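Local coordinates for protein putative Type I topoisomerase (Deinococcus radiodurans, PDB 3M4A) that probably relaxes supercoiled DNA as a type IB topoisomerase, cutting and rejoining one strand without ATP, at residues 232-235 against 236-239; 263-266 against 267-271; 320-323 against 324-327. One frame throughout, in Å; residues are numbered along the deposited sequence. Where two conformers were deposited one is given.

Contact 1 of 3, residues 232-235 against 236-239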
loop_
_atom_site.group_PDB
_atom_site.type_symbol
_atom_site.label_atom_id
_atom_site.label_comp_id
_atom_site.label_asym_id
_atom_site.label_seq_id
_atom_site.Cartn_x
_atom_site.Cartn_y
_atom_site.Cartn_z
ATOM N N PRO A 232 6.820 -9.905 -3.030
ATOM C CA PRO A 232 7.555 -9.704 -1.792
ATOM C C PRO A 232 7.394 -8.340 -1.110
ATOM O O PRO A 232 7.974 -8.120 -0.048
ATOM C CB PRO A 232 9.010 -9.886 -2.240
ATOM C CG PRO A 232 9.024 -9.384 -3.608
ATOM C CD PRO A 232 7.696 -9.731 -4.207
ATOM N N PHE A 233 6.622 -7.435 -1.697
ATOM C CA PHE A 233 6.347 -6.178 -1.019
ATOM C C PHE A 233 5.480 -6.472 0.195
ATOM O O PHE A 233 4.822 -7.508 0.252
ATOM C CB PHE A 233 5.690 -5.178 -1.963
ATOM C CG PHE A 233 6.518 -4.869 -3.184
ATOM C CD1 PHE A 233 7.638 -4.049 -3.086
ATOM C CD2 PHE A 233 6.200 -5.414 -4.424
ATOM C CE1 PHE A 233 8.413 -3.755 -4.204
ATOM C CE2 PHE A 233 6.979 -5.135 -5.551
ATOM C CZ PHE A 233 8.086 -4.301 -5.445
ATOM N N THR A 234 5.523 -5.583 1.184
ATOM C CA THR A 234 4.788 -5.775 2.431
ATOM C C THR A 234 3.939 -4.554 2.764
ATOM O O THR A 234 4.034 -3.504 2.110
ATOM C CB THR A 234 5.740 -6.013 3.628
ATOM O OG1 THR A 234 6.401 -4.792 3.985
ATOM C CG2 THR A 234 6.787 -7.091 3.302
ATOM N N ALA A 235 3.146 -4.670 3.822
ATOM C CA ALA A 235 2.317 -3.538 4.250
ATOM C C ALA A 235 3.127 -2.250 4.436
ATOM O O ALA A 235 2.617 -1.157 4.176
ATOM C CB ALA A 235 1.526 -3.884 5.519
ATOM N N LYS A 236 4.391 -2.348 4.869
ATOM C CA LYS A 236 5.200 -1.149 5.095
ATOM C C LYS A 236 5.417 -0.355 3.813
ATOM O O LYS A 236 5.553 0.877 3.845
ATOM C CB LYS A 236 6.574 -1.485 5.694
ATOM C CG LYS A 236 7.370 -0.243 6.051
ATOM C CD LYS A 236 8.641 -0.560 6.845
ATOM C CE LYS A 236 9.154 0.682 7.558
ATOM N NZ LYS A 236 9.306 1.866 6.659
ATOM N N ASP A 237 5.473 -1.056 2.685
ATOM C CA ASP A 237 5.645 -0.382 1.403
ATOM C C ASP A 237 4.492 0.584 1.095
ATOM O O ASP A 237 4.689 1.568 0.385
ATOM C CB ASP A 237 5.837 -1.390 0.268
ATOM C CG ASP A 237 7.174 -2.108 0.358
ATOM O OD1 ASP A 237 8.208 -1.423 0.220
ATOM O OD2 ASP A 237 7.181 -3.343 0.576
ATOM N N PHE A 238 3.300 0.344 1.629
ATOM C CA PHE A 238 2.205 1.318 1.436
ATOM C C PHE A 238 2.495 2.636 2.150
ATOM O O PHE A 238 2.083 3.705 1.683
ATOM C CB PHE A 238 0.873 0.785 1.949
ATOM C CG PHE A 238 0.274 -0.319 1.115
ATOM C CD1 PHE A 238 -0.111 -0.085 -0.203
ATOM C CD2 PHE A 238 0.054 -1.570 1.666
ATOM C CE1 PHE A 238 -0.677 -1.086 -0.965
ATOM C CE2 PHE A 238 -0.518 -2.591 0.907
ATOM C CZ PHE A 238 -0.887 -2.345 -0.415
ATOM N N ARG A 239 3.218 2.570 3.269
ATOM C CA ARG A 239 3.533 3.774 4.032
ATOM C C ARG A 239 4.702 4.556 3.445
ATOM O O ARG A 239 4.662 5.777 3.406
ATOM C CB ARG A 239 3.752 3.446 5.511
ATOM C CG ARG A 239 2.423 3.243 6.220
ATOM C CD ARG A 239 2.575 2.579 7.572
ATOM N NE ARG A 239 3.420 3.356 8.491
ATOM C CZ ARG A 239 3.013 4.421 9.182
ATOM N NH1 ARG A 239 1.776 4.889 9.062
ATOM N NH2 ARG A 239 3.862 5.019 10.009
#

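Contact 2 of 3, residues 263-266 against 267-271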
loop_
_atom_site.group_PDB
_atom_site.type_symbol
_atom_site.label_atom_id
_atom_site.label_comp_id
_atom_site.label_asym_id
_atom_site.label_seq_id
_atom_site.Cartn_x
_atom_site.Cartn_y
_atom_site.Cartn_z
ATOM N N ALA A 263 13.021 27.317 -0.549
ATOM C CA ALA A 263 12.601 25.950 -0.901
ATOM C C ALA A 263 12.802 24.995 0.269
ATOM O O ALA A 263 11.961 24.147 0.545
ATOM C CB ALA A 263 13.372 25.444 -2.133
ATOM N N LYS A 264 13.928 25.127 0.964
ATOM C CA LYS A 264 14.220 24.247 2.088
ATOM C C LYS A 264 13.247 24.445 3.260
ATOM O O LYS A 264 12.963 23.499 3.995
ATOM C CB LYS A 264 15.672 24.406 2.533
ATOM C CG LYS A 264 16.650 23.756 1.593
ATOM C CD LYS A 264 18.066 24.052 2.016
ATOM C CE LYS A 264 19.070 23.348 1.123
ATOM N NZ LYS A 264 20.460 23.844 1.378
ATOM N N LYS A 265 12.731 25.660 3.423
ATOM C CA LYS A 265 11.681 25.929 4.406
ATOM C C LYS A 265 10.401 25.157 4.058
ATOM O O LYS A 265 9.705 24.654 4.945
ATOM C CB LYS A 265 11.357 27.427 4.458
ATOM C CG LYS A 265 10.295 27.803 5.499
ATOM C CD LYS A 265 9.460 29.023 5.111
ATOM C CE LYS A 265 8.312 28.671 4.161
ATOM N NZ LYS A 265 7.306 27.787 4.810
ATOM N N VAL A 266 10.075 25.102 2.772
ATOM C CA VAL A 266 8.881 24.368 2.330
ATOM C C VAL A 266 9.063 22.874 2.621
ATOM O O VAL A 266 8.120 22.188 3.053
ATOM C CB VAL A 266 8.566 24.582 0.825
ATOM C CG1 VAL A 266 7.302 23.791 0.414
ATOM C CG2 VAL A 266 8.395 26.075 0.498
ATOM N N LEU A 267 10.271 22.372 2.394
ATOM C CA LEU A 267 10.578 20.973 2.691
ATOM C C LEU A 267 10.367 20.657 4.172
ATOM O O LEU A 267 9.859 19.592 4.503
ATOM C CB LEU A 267 11.999 20.614 2.260
ATOM C CG LEU A 267 12.287 20.629 0.757
ATOM C CD1 LEU A 267 13.714 20.166 0.510
ATOM C CD2 LEU A 267 11.294 19.754 -0.019
ATOM N N VAL A 268 10.753 21.574 5.061
ATOM C CA VAL A 268 10.495 21.393 6.504
ATOM C C VAL A 268 8.998 21.245 6.774
ATOM O O VAL A 268 8.587 20.306 7.459
ATOM C CB VAL A 268 11.080 22.565 7.351
ATOM C CG1 VAL A 268 10.590 22.504 8.804
ATOM C CG2 VAL A 268 12.592 22.537 7.290
ATOM N N ASP A 269 8.187 22.140 6.219
ATOM C CA ASP A 269 6.732 22.082 6.384
ATOM C C ASP A 269 6.153 20.775 5.839
ATOM O O ASP A 269 5.250 20.186 6.437
ATOM C CB ASP A 269 6.049 23.245 5.669
ATOM C CG ASP A 269 6.257 24.576 6.369
ATOM O OD1 ASP A 269 6.538 24.595 7.589
ATOM O OD2 ASP A 269 6.103 25.607 5.689
ATOM N N CYS A 270 6.671 20.349 4.692
ATOM C CA CYS A 270 6.252 19.101 4.052
ATOM C C CYS A 270 6.505 17.894 4.952
ATOM O O CYS A 270 5.594 17.093 5.180
ATOM C CB CYS A 270 6.975 18.945 2.715
ATOM S SG CYS A 270 6.692 17.403 1.831
ATOM N N VAL A 271 7.727 17.783 5.481
ATOM C CA VAL A 271 8.088 16.681 6.362
ATOM C C VAL A 271 7.182 16.637 7.587
ATOM O O VAL A 271 6.751 15.568 7.990
ATOM C CB VAL A 271 9.585 16.727 6.789
ATOM C CG1 VAL A 271 9.885 15.680 7.867
ATOM C CG2 VAL A 271 10.478 16.506 5.572
HETATM O O HOH W 1 9.752 25.761 7.805
#

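Contact 3 of 3, residues 320-323 against 324-327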
loop_
_atom_site.group_PDB
_atom_site.type_symbol
_atom_site.label_atom_id
_atom_site.label_comp_id
_atom_site.label_asym_id
_atom_site.label_seq_id
_atom_site.Cartn_x
_atom_site.Cartn_y
_atom_site.Cartn_z
ATOM N N GLY A 320 -4.299 1.955 -13.579
ATOM C CA GLY A 320 -4.271 1.323 -12.258
ATOM C C GLY A 320 -3.541 2.140 -11.200
ATOM O O GLY A 320 -3.456 1.715 -10.037
ATOM N N LEU A 321 -2.998 3.288 -11.614
ATOM C CA LEU A 321 -2.429 4.303 -10.720
ATOM C C LEU A 321 -3.285 5.546 -10.781
ATOM O O LEU A 321 -3.888 5.871 -11.813
ATOM C CB LEU A 321 -0.991 4.666 -11.140
ATOM C CG LEU A 321 0.029 3.528 -11.140
ATOM C CD1 LEU A 321 1.414 4.012 -11.630
ATOM C CD2 LEU A 321 0.158 2.930 -9.768
ATOM N N THR A 322 -3.356 6.283 -9.680
ATOM C CA THR A 322 -4.024 7.571 -9.729
ATOM C C THR A 322 -3.158 8.532 -10.558
ATOM O O THR A 322 -1.985 8.232 -10.841
ATOM C CB THR A 322 -4.244 8.160 -8.333
ATOM O OG1 THR A 322 -2.980 8.501 -7.765
ATOM C CG2 THR A 322 -4.972 7.162 -7.422
ATOM N N ARG A 323 -3.720 9.682 -10.934
ATOM C CA ARG A 323 -2.980 10.681 -11.706
ATOM C C ARG A 323 -1.674 11.052 -10.995
ATOM O O ARG A 323 -0.591 11.009 -11.603
ATOM C CB ARG A 323 -3.840 11.921 -11.928
ATOM C CG ARG A 323 -3.233 12.984 -12.817
ATOM C CD ARG A 323 -4.225 14.123 -13.036
ATOM N NE ARG A 323 -3.589 15.364 -13.479
ATOM C CZ ARG A 323 -4.256 16.469 -13.818
ATOM N NH1 ARG A 323 -5.590 16.499 -13.784
ATOM N NH2 ARG A 323 -3.591 17.553 -14.200
ATOM N N SER A 324 -1.754 11.343 -9.699
ATOM C CA SER A 324 -0.552 11.721 -8.957
ATOM C C SER A 324 0.414 10.544 -8.795
ATOM O O SER A 324 1.624 10.743 -8.811
ATOM C CB SER A 324 -0.917 12.313 -7.588
ATOM O OG SER A 324 -1.696 11.390 -6.858
ATOM N N GLU A 325 -0.099 9.316 -8.634
ATOM C CA GLU A 325 0.758 8.135 -8.527
ATOM C C GLU A 325 1.552 7.899 -9.822
ATOM O O GLU A 325 2.730 7.539 -9.785
ATOM C CB GLU A 325 -0.052 6.881 -8.191
ATOM C CG GLU A 325 -0.429 6.753 -6.739
ATOM C CD GLU A 325 -1.188 5.474 -6.437
ATOM O OE1 GLU A 325 -2.069 5.083 -7.246
ATOM O OE2 GLU A 325 -0.910 4.866 -5.381
ATOM N N GLY A 326 0.887 8.120 -10.952
ATOM C CA GLY A 326 1.514 7.974 -12.250
ATOM C C GLY A 326 2.637 8.972 -12.407
ATOM O O GLY A 326 3.731 8.623 -12.853
ATOM N N ALA A 327 2.374 10.216 -12.045
ATOM C CA ALA A 327 3.400 11.247 -12.130
ATOM C C ALA A 327 4.558 10.930 -11.186
ATOM O O ALA A 327 5.728 11.142 -11.539
ATOM C CB ALA A 327 2.824 12.619 -11.865
HETATM O O HOH W 2 -3.787 3.011 -7.543
HETATM O O HOH W 3 -3.777 10.219 -5.799
#

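Contact 1 of 3, residues 232-235 against 236-239
Asp237 N bonds to Thr234 O at 2.9 Å and Phe238 N to Ala235 O at 3.0 Å, as the chain turns into the first coil of helix 235-254. Asp237 returns the link through its side chain. Its OD2 accepts from Thr234 N at 2.9 Å, on the anti lone pair, and the bond is nearly straight at 170°. CG of Asp237 lies anti to its own carbonyl carbon (chi1 -69°), which swings the carboxylate back over the residues before the helix. The same OD2 sits at the edge of the Phe233 ring, in its plane, 3.8 Å from Phe233 CD1. Ring and carboxylate planes are 86° apart. Asp237 OD1 forms a salt bridge with Arg94, so both oxygens of this buried group have partners. Thr234 OG1 accepts from Lys236 N at 3.3 Å, a longer and more bent bond. The rings of Phe233 and Phe238 both meet Phe98 of helix 91-113 edge-to-face. Thr234 as N-cap and Asp237 three residues on form a capping box at the N-terminal end of the helix: Asp237 OD2 takes Thr234 N, while Thr234 OG1 takes Lys236 N.

Contact 2 of 3, residues 263-266 against 267-271
Lys265 and Asp269 form a salt bridge one turn apart on helix 260-278, with Lys265 NZ 2.6 Å from Asp269 OD2. The two side chains cross obliquely. The lysine chain leaves the helix with CG anti to the backbone N (chi1 -178°), then bends at chi3 and chi4 and brings its amine back to OD2 of the carboxylate. A water donates to Lys265 O at 3.1 Å and makes a weak bond to Asp269 OD1. This is the looser side of the contact, where Lys264, Lys265 and Val268 are exposed. With an alanine at Asp269, the Lys265 amine would probably lose its carboxylate mate and its bent chain be freer to turn.

The tightly packed side is formed by Ala263, Val266, Leu267 and Cys270. All four are buried, and neighbouring helices cover them. Regular helical bonds join the two segments. Cys270 N donates to Val266 O at 2.9 Å, and Leu267 N to Ala263 O at 3.1 Å. Asp269 N reaches Lys265 O at 3.2 Å, so the salt-bridged pair is also joined through the backbone.

Three helices receive the buried side chains. Val266 and Cys270 pack on helix 235-254, touching Leu251 and Ala247 respectively. Leu267 meets Phe295 of helix 292-299 and Arg286 of helix 282-289. Ala263 touches Leu299, also on helix 292-299.

Contact 3 of 3, residues 320-323 against 324-327
The carboxylate of Glu325 is the flat group that carries this contact, and it is met at OE1 by Thr322 N. That bond is 3.0 Å long and nearly straight at 172°, on the anti lone pair. Two methyls lie beside OE1, on opposite sides of the carboxylate plane. Thr322 CG2 lies toward one face, 3.6 Å from Glu325 OE1. Leu321 CD2 lies toward the other, 4.0 Å from Glu325 OE1. A water donates to OE1 as well and bridges it to Gly320 O. The other oxygen, OE2, accepts from His132 and Trp241. Four hydrogen bonds thus hold this buried carboxylate and fix its rotation.

Thr322 answers with its own side chain. Its OG1 lies between the backbone N and the carbonyl carbon (chi1 68°), where it accepts from Glu325 N at 3.1 Å. Thr322 is therefore the N-cap of helix 323-337, and with Glu325 it makes a capping box. The first turn continues with Gly326 N bonded to Thr322 O at 2.9 Å.

Leu321 crosses Glu325 at about a right angle, its CB 3.8 Å from Glu325 CB. Both residues touch Leu102 of helix 91-113. In one of its two conformers Ser324 OG shares a water with Thr322 OG1 and bonds to Glu249. Arg323 NH2 forms a salt bridge with Glu308.

In the fold
The three contacts follow one another along the chain. Contacts 1 and 2 lie on consecutive helices, 235-254 and 260-278, and both fall in the range of the topoisomerase I catalytic core. Their centres are about 26 Å apart. Contact 3 starts the last helix, 323-337. The centres of contact 1 and contact 3 are about 18 Å apart. None of the contacts touch. Helix 235-254 links all three: it begins at contact 1 and packs against contacts 2 and 3. The two capping boxes thus start helices that both meet helix 91-113. Contact 3 comes nearest the bound DNA, about 8 Å between nearest atoms, whereas contact 2 lies far from it, about 28 Å.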